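Peptidase S8 and S53, subtilisin, kexin, sedolisin (PDB 4KG7) probably cleaves proteins as a subtilisin-like serine endopeptidase, a mycosin of the type VII (ESX-3) secretion system of Mycobacterium smegmatis. Local coordinates at residues N84-I92 against T160-M171; S193-Y201 against I251-V259. All blocks are in the same frame, centred on the assembly; numbering follows the deposited sequence.

Interaction 1. Residues N84-I92 against T160-M171; sequences NVEAGGDYI and TLARAVVRAADM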
loop_
_atom_site.group_PDB
_atom_site.type_symbol
_atom_site.label_atom_id
_atom_site.label_comp_id
_atom_site.label_asym_id
_atom_site.label_seq_id
_atom_site.Cartn_x
_atom_site.Cartn_y
_atom_site.Cartn_z
ATOM N N ASN A 84 0.561 18.695 -2.179
ATOM C CA ASN A 84 -0.841 18.340 -2.005
ATOM C C ASN A 84 -1.026 17.350 -0.855
ATOM O O ASN A 84 -1.863 16.424 -0.959
ATOM C CB ASN A 84 -1.420 17.765 -3.318
ATOM C CG ASN A 84 -0.622 16.584 -3.869
ATOM O OD1 ASN A 84 0.597 16.511 -3.719
ATOM N ND2 ASN A 84 -1.318 15.680 -4.562
ATOM N N VAL A 85 -0.240 17.533 0.223
ATOM C CA VAL A 85 -0.298 16.608 1.385
ATOM C C VAL A 85 -0.750 17.255 2.697
ATOM O O VAL A 85 -0.176 18.251 3.173
ATOM C CB VAL A 85 1.055 15.934 1.649
ATOM C CG1 VAL A 85 0.889 14.752 2.603
ATOM C CG2 VAL A 85 1.702 15.495 0.347
ATOM N N GLU A 86 -1.766 16.646 3.280
ATOM C CA GLU A 86 -2.445 17.088 4.495
ATOM C C GLU A 86 -1.915 16.258 5.669
ATOM O O GLU A 86 -1.679 15.053 5.523
ATOM C CB GLU A 86 -3.974 16.882 4.320
ATOM C CG GLU A 86 -4.833 17.120 5.563
ATOM C CD GLU A 86 -6.321 16.825 5.357
ATOM O OE1 GLU A 86 -6.748 16.550 4.213
ATOM O OE2 GLU A 86 -7.075 16.849 6.345
ATOM N N ALA A 87 -1.770 16.883 6.827
ATOM C CA ALA A 87 -1.356 16.186 8.029
ATOM C C ALA A 87 -2.423 15.218 8.518
ATOM O O ALA A 87 -3.578 15.614 8.664
ATOM C CB ALA A 87 -1.068 17.215 9.106
ATOM N N GLY A 88 -2.030 13.970 8.791
ATOM C CA GLY A 88 -2.928 12.980 9.365
ATOM C C GLY A 88 -2.422 12.401 10.668
ATOM O O GLY A 88 -3.083 11.542 11.232
ATOM N N GLY A 89 -1.284 12.873 11.165
ATOM C CA GLY A 89 -0.806 12.483 12.473
ATOM C C GLY A 89 0.223 11.366 12.471
ATOM O O GLY A 89 0.710 10.945 11.425
ATOM N N ASP A 90 0.531 10.881 13.684
ATOM C CA ASP A 90 1.731 10.084 13.920
ATOM C C ASP A 90 1.441 9.057 15.029
ATOM O O ASP A 90 0.883 9.396 16.082
ATOM C CB ASP A 90 2.845 11.063 14.329
ATOM C CG ASP A 90 4.241 10.457 14.338
ATOM O OD1 ASP A 90 4.415 9.250 14.123
ATOM O OD2 ASP A 90 5.199 11.228 14.598
ATOM N N TYR A 91 1.848 7.816 14.784
ATOM C CA TYR A 91 1.719 6.703 15.736
ATOM C C TYR A 91 3.102 6.292 16.261
ATOM O O TYR A 91 3.193 5.315 16.991
ATOM C CB TYR A 91 1.026 5.493 15.074
ATOM C CG TYR A 91 -0.436 5.782 14.891
ATOM C CD1 TYR A 91 -0.884 6.543 13.803
ATOM C CD2 TYR A 91 -1.356 5.384 15.828
ATOM C CE1 TYR A 91 -2.236 6.850 13.651
ATOM C CE2 TYR A 91 -2.699 5.686 15.686
ATOM C CZ TYR A 91 -3.131 6.417 14.594
ATOM O OH TYR A 91 -4.465 6.752 14.454
ATOM N N ILE A 92 4.137 7.072 15.938
ATOM C CA ILE A 92 5.535 6.777 16.339
ATOM C C ILE A 92 6.031 7.864 17.293
ATOM O O ILE A 92 6.301 7.588 18.461
ATOM C CB ILE A 92 6.459 6.627 15.120
ATOM C CG1 ILE A 92 6.035 5.423 14.254
ATOM C CG2 ILE A 92 7.887 6.439 15.577
ATOM C CD1 ILE A 92 6.244 4.055 14.867
ATOM N N THR A 160 -1.773 -0.094 16.090
ATOM C CA THR A 160 -1.768 1.235 15.492
ATOM C C THR A 160 -2.407 1.235 14.108
ATOM O O THR A 160 -3.064 2.221 13.739
ATOM C CB THR A 160 -0.360 1.823 15.381
ATOM O OG1 THR A 160 0.460 0.925 14.627
ATOM C CG2 THR A 160 0.233 2.047 16.750
ATOM N N LEU A 161 -2.255 0.138 13.356
ATOM C CA LEU A 161 -2.816 0.111 12.027
ATOM C C LEU A 161 -4.354 0.271 12.113
ATOM O O LEU A 161 -4.973 1.024 11.333
ATOM C CB LEU A 161 -2.491 -1.188 11.295
ATOM C CG LEU A 161 -3.103 -1.275 9.890
ATOM C CD1 LEU A 161 -2.671 -0.118 9.035
ATOM C CD2 LEU A 161 -2.717 -2.602 9.232
ATOM N N ALA A 162 -4.964 -0.428 13.075
ATOM C CA ALA A 162 -6.426 -0.388 13.189
ATOM C C ALA A 162 -6.889 1.026 13.509
ATOM O O ALA A 162 -7.881 1.510 12.947
ATOM C CB ALA A 162 -6.893 -1.331 14.259
ATOM N N ARG A 163 -6.198 1.686 14.439
ATOM C CA ARG A 163 -6.557 3.059 14.753
ATOM C C ARG A 163 -6.364 3.965 13.541
ATOM O O ARG A 163 -7.183 4.858 13.274
ATOM C CB ARG A 163 -5.758 3.566 15.947
ATOM C CG ARG A 163 -6.179 2.902 17.250
ATOM C CD ARG A 163 -5.558 3.627 18.439
ATOM N NE ARG A 163 -4.167 3.267 18.674
ATOM C CZ ARG A 163 -3.165 4.092 18.982
ATOM N NH1 ARG A 163 -3.283 5.413 18.975
ATOM N NH2 ARG A 163 -1.988 3.571 19.269
ATOM N N ALA A 164 -5.257 3.774 12.832
ATOM C CA ALA A 164 -4.950 4.634 11.678
ATOM C C ALA A 164 -5.979 4.496 10.575
ATOM O O ALA A 164 -6.277 5.458 9.874
ATOM C CB ALA A 164 -3.565 4.318 11.147
ATOM N N VAL A 165 -6.491 3.295 10.402
ATOM C CA VAL A 165 -7.511 3.039 9.392
ATOM C C VAL A 165 -8.797 3.786 9.720
ATOM O O VAL A 165 -9.379 4.418 8.863
ATOM C CB VAL A 165 -7.739 1.515 9.215
ATOM C CG1 VAL A 165 -9.061 1.201 8.524
ATOM C CG2 VAL A 165 -6.555 0.860 8.508
ATOM N N VAL A 166 -9.230 3.704 10.975
ATOM C CA VAL A 166 -10.380 4.461 11.430
ATOM C C VAL A 166 -10.132 5.953 11.260
ATOM O O VAL A 166 -11.009 6.676 10.797
ATOM C CB VAL A 166 -10.699 4.131 12.881
ATOM C CG1 VAL A 166 -11.745 5.106 13.405
ATOM C CG2 VAL A 166 -11.166 2.692 12.961
ATOM N N ARG A 167 -8.952 6.425 11.658
ATOM C CA ARG A 167 -8.627 7.854 11.520
ATOM C C ARG A 167 -8.689 8.314 10.060
ATOM O O ARG A 167 -9.297 9.325 9.760
ATOM C CB ARG A 167 -7.245 8.107 12.113
ATOM C CG ARG A 167 -6.844 9.557 12.207
ATOM C CD ARG A 167 -5.440 9.659 12.782
ATOM N NE ARG A 167 -5.113 11.054 13.110
ATOM C CZ ARG A 167 -5.559 11.730 14.180
ATOM N NH1 ARG A 167 -6.281 11.124 15.124
ATOM N NH2 ARG A 167 -5.196 13.010 14.370
ATOM N N ALA A 168 -8.118 7.526 9.157
ATOM C CA ALA A 168 -8.143 7.852 7.737
ATOM C C ALA A 168 -9.576 7.957 7.230
ATOM O O ALA A 168 -9.926 8.883 6.526
ATOM C CB ALA A 168 -7.399 6.801 6.952
ATOM N N ALA A 169 -10.386 6.960 7.552
ATOM C CA ALA A 169 -11.790 6.945 7.103
ATOM C C ALA A 169 -12.528 8.131 7.644
ATOM O O ALA A 169 -13.267 8.799 6.906
ATOM C CB ALA A 169 -12.479 5.650 7.526
ATOM N N ASP A 170 -12.344 8.423 8.927
ATOM C CA ASP A 170 -13.069 9.529 9.553
ATOM C C ASP A 170 -12.616 10.877 9.056
ATOM O O ASP A 170 -13.396 11.826 9.114
ATOM C CB ASP A 170 -12.980 9.442 11.071
ATOM C CG ASP A 170 -13.842 8.362 11.623
ATOM O OD1 ASP A 170 -14.669 7.791 10.867
ATOM O OD2 ASP A 170 -13.723 8.076 12.832
ATOM N N MET A 171 -11.377 10.968 8.576
ATOM C CA MET A 171 -10.875 12.190 7.903
ATOM C C MET A 171 -11.383 12.363 6.458
ATOM O O MET A 171 -11.060 13.369 5.807
ATOM C CB MET A 171 -9.348 12.237 7.940
ATOM C CG MET A 171 -8.796 12.509 9.331
ATOM S SD MET A 171 -6.998 12.562 9.332
ATOM C CE MET A 171 -6.710 14.184 8.648
HETATM O O HOH W 1 -9.708 15.727 6.929
#

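Interaction 2. Residues S193-Y201 against I251-V259; sequences SVLGAALRY and IPSWWQPYV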
loop_
_atom_site.group_PDB
_atom_site.type_symbol
_atom_site.label_atom_id
_atom_site.label_comp_id
_atom_site.label_asym_id
_atom_site.label_seq_id
_atom_site.Cartn_x
_atom_site.Cartn_y
_atom_site.Cartn_z
ATOM N N SER A 193 -9.440 -9.343 15.759
ATOM C CA SER A 193 -10.816 -8.843 15.711
ATOM C C SER A 193 -10.907 -7.308 15.635
ATOM O O SER A 193 -11.761 -6.774 14.960
ATOM C CB SER A 193 -11.620 -9.362 16.904
ATOM O OG SER A 193 -10.957 -9.061 18.121
ATOM N N VAL A 194 -10.033 -6.599 16.337
ATOM C CA VAL A 194 -10.091 -5.131 16.339
ATOM C C VAL A 194 -9.692 -4.573 14.971
ATOM O O VAL A 194 -10.305 -3.648 14.445
ATOM C CB VAL A 194 -9.267 -4.515 17.493
ATOM C CG1 VAL A 194 -9.255 -2.992 17.394
ATOM C CG2 VAL A 194 -9.872 -4.944 18.814
ATOM N N LEU A 195 -8.633 -5.122 14.398
ATOM C CA LEU A 195 -8.215 -4.708 13.055
ATOM C C LEU A 195 -9.292 -5.038 12.021
ATOM O O LEU A 195 -9.618 -4.210 11.153
ATOM C CB LEU A 195 -6.869 -5.381 12.681
ATOM C CG LEU A 195 -6.321 -5.066 11.272
ATOM C CD1 LEU A 195 -6.098 -3.568 11.029
ATOM C CD2 LEU A 195 -5.033 -5.831 11.033
ATOM N N GLY A 196 -9.820 -6.251 12.086
ATOM C CA GLY A 196 -10.931 -6.602 11.227
ATOM C C GLY A 196 -12.089 -5.625 11.349
ATOM O O GLY A 196 -12.644 -5.174 10.351
ATOM N N ALA A 197 -12.434 -5.266 12.576
ATOM C CA ALA A 197 -13.528 -4.322 12.816
ATOM C C ALA A 197 -13.234 -2.962 12.184
ATOM O O ALA A 197 -14.119 -2.321 11.614
ATOM C CB ALA A 197 -13.801 -4.165 14.296
ATOM N N ALA A 198 -12.011 -2.495 12.365
ATOM C CA ALA A 198 -11.584 -1.232 11.763
ATOM C C ALA A 198 -11.687 -1.239 10.241
ATOM O O ALA A 198 -12.174 -0.280 9.611
ATOM C CB ALA A 198 -10.168 -0.928 12.208
ATOM N N LEU A 199 -11.175 -2.301 9.623
ATOM C CA LEU A 199 -11.216 -2.411 8.159
ATOM C C LEU A 199 -12.630 -2.491 7.626
ATOM O O LEU A 199 -12.940 -1.870 6.628
ATOM C CB LEU A 199 -10.416 -3.623 7.702
ATOM C CG LEU A 199 -8.907 -3.571 8.024
ATOM C CD1 LEU A 199 -8.325 -4.959 7.914
ATOM C CD2 LEU A 199 -8.140 -2.579 7.142
ATOM N N ARG A 200 -13.487 -3.243 8.307
ATOM C CA ARG A 200 -14.893 -3.296 7.956
ATOM C C ARG A 200 -15.587 -1.947 8.084
ATOM O O ARG A 200 -16.366 -1.566 7.228
ATOM C CB ARG A 200 -15.617 -4.348 8.796
ATOM C CG ARG A 200 -17.073 -4.531 8.419
ATOM C CD ARG A 200 -17.738 -5.612 9.237
ATOM N NE ARG A 200 -19.194 -5.630 9.083
ATOM C CZ ARG A 200 -20.035 -4.827 9.737
ATOM N NH1 ARG A 200 -19.606 -3.868 10.552
ATOM N NH2 ARG A 200 -21.339 -4.948 9.545
ATOM N N TYR A 201 -15.327 -1.233 9.172
ATOM C CA TYR A 201 -15.861 0.122 9.361
ATOM C C TYR A 201 -15.485 1.053 8.226
ATOM O O TYR A 201 -16.319 1.744 7.623
ATOM C CB TYR A 201 -15.378 0.670 10.694
ATOM C CG TYR A 201 -15.685 2.128 10.937
ATOM C CD1 TYR A 201 -16.957 2.538 11.257
ATOM C CD2 TYR A 201 -14.699 3.090 10.801
ATOM C CE1 TYR A 201 -17.239 3.871 11.470
ATOM C CE2 TYR A 201 -14.947 4.432 11.038
ATOM C CZ TYR A 201 -16.238 4.823 11.350
ATOM O OH TYR A 201 -16.561 6.124 11.603
ATOM N N ILE A 251 -0.656 -9.271 6.472
ATOM C CA ILE A 251 -1.571 -8.382 7.193
ATOM C C ILE A 251 -1.374 -6.953 6.676
ATOM O O ILE A 251 -0.249 -6.436 6.654
ATOM C CB ILE A 251 -1.291 -8.456 8.710
ATOM C CG1 ILE A 251 -1.357 -9.905 9.236
ATOM C CG2 ILE A 251 -2.263 -7.603 9.483
ATOM C CD1 ILE A 251 -0.515 -10.147 10.463
ATOM N N PRO A 252 -2.470 -6.245 6.330
ATOM C CA PRO A 252 -3.877 -6.620 6.423
ATOM C C PRO A 252 -4.492 -7.315 5.194
ATOM O O PRO A 252 -5.710 -7.505 5.143
ATOM C CB PRO A 252 -4.533 -5.257 6.649
ATOM C CG PRO A 252 -3.756 -4.364 5.737
ATOM C CD PRO A 252 -2.329 -4.843 5.884
ATOM N N SER A 253 -3.674 -7.711 4.223
ATOM C CA SER A 253 -4.189 -8.355 2.997
ATOM C C SER A 253 -5.155 -9.492 3.228
ATOM O O SER A 253 -6.097 -9.671 2.453
ATOM C CB SER A 253 -3.047 -8.875 2.114
ATOM O OG SER A 253 -2.442 -7.828 1.391
ATOM N N TRP A 254 -4.931 -10.299 4.257
ATOM C CA TRP A 254 -5.796 -11.467 4.427
ATOM C C TRP A 254 -7.219 -11.112 4.824
ATOM O O TRP A 254 -8.094 -11.951 4.738
ATOM C CB TRP A 254 -5.164 -12.497 5.334
ATOM C CG TRP A 254 -5.287 -12.225 6.779
ATOM C CD1 TRP A 254 -5.123 -11.040 7.430
ATOM C CD2 TRP A 254 -5.581 -13.199 7.767
ATOM N NE1 TRP A 254 -5.306 -11.222 8.784
ATOM C CE2 TRP A 254 -5.579 -12.542 9.017
ATOM C CE3 TRP A 254 -5.831 -14.574 7.724
ATOM C CZ2 TRP A 254 -5.828 -13.213 10.216
ATOM C CZ3 TRP A 254 -6.091 -15.250 8.915
ATOM C CH2 TRP A 254 -6.085 -14.564 10.150
ATOM N N TRP A 255 -7.458 -9.844 5.177
ATOM C CA TRP A 255 -8.797 -9.382 5.552
ATOM C C TRP A 255 -9.684 -9.123 4.337
ATOM O O TRP A 255 -10.248 -8.049 4.172
ATOM C CB TRP A 255 -8.716 -8.154 6.499
ATOM C CG TRP A 255 -8.576 -8.551 7.918
ATOM C CD1 TRP A 255 -7.459 -8.476 8.715
ATOM C CD2 TRP A 255 -9.596 -9.126 8.718
ATOM N NE1 TRP A 255 -7.751 -8.950 9.975
ATOM C CE2 TRP A 255 -9.059 -9.357 10.002
ATOM C CE3 TRP A 255 -10.935 -9.433 8.480
ATOM C CZ2 TRP A 255 -9.812 -9.928 11.023
ATOM C CZ3 TRP A 255 -11.686 -9.989 9.499
ATOM C CH2 TRP A 255 -11.126 -10.229 10.749
ATOM N N GLN A 256 -9.907 -10.164 3.544
ATOM C CA GLN A 256 -10.909 -10.152 2.511
ATOM C C GLN A 256 -12.288 -10.145 3.194
ATOM O O GLN A 256 -12.481 -10.787 4.242
ATOM C CB GLN A 256 -10.709 -11.390 1.620
ATOM C CG GLN A 256 -9.346 -11.405 0.959
ATOM C CD GLN A 256 -9.114 -10.170 0.141
ATOM O OE1 GLN A 256 -9.879 -9.903 -0.772
ATOM N NE2 GLN A 256 -8.155 -9.351 0.540
ATOM N N PRO A 257 -13.263 -9.427 2.610
ATOM C CA PRO A 257 -13.251 -8.690 1.347
ATOM C C PRO A 257 -12.934 -7.207 1.452
ATOM O O PRO A 257 -13.019 -6.488 0.459
ATOM C CB PRO A 257 -14.684 -8.871 0.853
ATOM C CG PRO A 257 -15.460 -8.797 2.107
ATOM C CD PRO A 257 -14.633 -9.535 3.132
ATOM N N TYR A 258 -12.536 -6.746 2.627
ATOM C CA TYR A 258 -12.423 -5.311 2.900
ATOM C C TYR A 258 -11.209 -4.639 2.242
ATOM O O TYR A 258 -11.192 -3.410 2.089
ATOM C CB TYR A 258 -12.364 -5.086 4.405
ATOM C CG TYR A 258 -13.456 -5.830 5.126
ATOM C CD1 TYR A 258 -14.820 -5.604 4.845
ATOM C CD2 TYR A 258 -13.155 -6.777 6.068
ATOM C CE1 TYR A 258 -15.806 -6.327 5.489
ATOM C CE2 TYR A 258 -14.132 -7.483 6.738
ATOM C CZ TYR A 258 -15.464 -7.253 6.454
ATOM O OH TYR A 258 -16.405 -7.987 7.145
ATOM N N VAL A 259 -10.200 -5.445 1.903
ATOM C CA VAL A 259 -8.906 -4.977 1.459
ATOM C C VAL A 259 -8.628 -5.562 0.068
ATOM O O VAL A 259 -8.903 -6.750 -0.162
ATOM C CB VAL A 259 -7.799 -5.457 2.404
ATOM C CG1 VAL A 259 -6.417 -5.092 1.854
ATOM C CG2 VAL A 259 -8.004 -4.907 3.825
#

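Interaction 1. Residues N84-I92 against T160-M171
Tyr91, just past the end of strand 85-90, lies against helix 150-170 over its residues Thr160, Arg163, Ala164 and Arg167. Its CB rests on the CB and CG2 of Thr160. With CG beside the backbone N (chi1 -73°), the ring is carried along the helix, and its CD2 lies 3.7 Å from Thr160 CB. The carbonyl oxygen of Thr160 sits over one ring face, toward the rim. Farther out, CE2 approaches NH1 of Arg163 at 3.4 Å; this nitrogen lies at the ring edge, while CE2 itself stands over a face of the guanidinium, the two planes 64° apart. On the other flank CE1 meets Ala164 CB at 3.8 Å. At the tip, OH touches Arg167 CD and donates to Thr19 O, which also accepts from Arg163 NH1. Arg163 NH2 is paired with Glu159 in a salt bridge.

One direct hydrogen bond joins strand to helix. Arg167, extended from CG to NE, sends NE to the carbonyl O of Gly88, 2.8 Å away, the oxygen lying near the guanidinium plane and the N-H...O angle 150°; NH1 is held by Gly18 O. Beyond it the Met171 chain bends at its last torsion, bringing CE to 3.4 Å from Ala87 O. In the modelled conformer of Glu86, one of two, CE also lies alongside the carboxylate, and a water donates to both Glu86 OE2 and Met171 O.

Strand 85-90 is an outermost strand of the seven-stranded parallel sheet, and Ile131 and Ile133 of strand 129-134 also pack against this interface. The helix packs on one face of the sheet and reaches its outermost strand here, as belongs to the three-layer alpha/beta architecture of the subtilisin fold.

Interaction 2. Residues S193-Y201 against I251-V259
The loop between strands 248-251 and 259-265 begins with a type I beta turn, Pro252 to Trp255, and its apolar side chains pack against helix 193-205. Gly196 lies against a face of the Trp255 indole: its CA is 3.5 Å from the centroid of the six-membered ring, 10° off the normal, a CH-pi contact. With no side chain on Gly196, the helix backbone itself can meet the ring. Indole NE1 is engaged by Gln192 OE1, just before the segment, which anchors the ring. Leu199 runs at about a right angle to Trp255. With its CG beside the backbone N (chi1 -63°), it sets CD1 3.5 Å from Trp255 CB and also near Pro252 CB, while CD2 turns to Val259 CG2. Leu195 reaches instead to Ile251, CD2 to CG2 3.6 Å. Toward solvent, Arg200 sets CB over one face of the Tyr258 ring, 3.9 Å from the centroid, and runs outward so that CD passes Tyr258 OH; Pro257 CD sits over the opposite face. Two cis prolines, Pro252 and Pro257, shape the loop, and Gln256 NE2 ties it together by bonding Ser253 O and Val259 O. Leu199 also touches Ile210, and Pro252 and Val259 touch Ala212: loop and helix close over strand 209-213 of the subtilisin-like parallel sheet.

Overall arrangement
Interactions 1 and 2 meet through the neighbouring helices 150-170 and 193-205, which pack side by side: Ala162 lies against Leu195 and Ala198, and Asp170 OD1 probably hydrogen-bonds Tyr201 OH. In interaction 1 the first helix faces the outermost strand 85-90; in interaction 2 the second faces a loop that leads into strand 259-265, farther across the same sheet. The partly buried first contact mixes aromatic packing with an arginine-to-carbonyl bond and a water bridge. The second is more fully buried and apolar, built on leucines and CH-pi contacts, with arginine at its exposed margin. The side chains of Ala164 and Pro252 lie about 10 Å and 11 Å from that of Asp73, a predicted charge-relay residue.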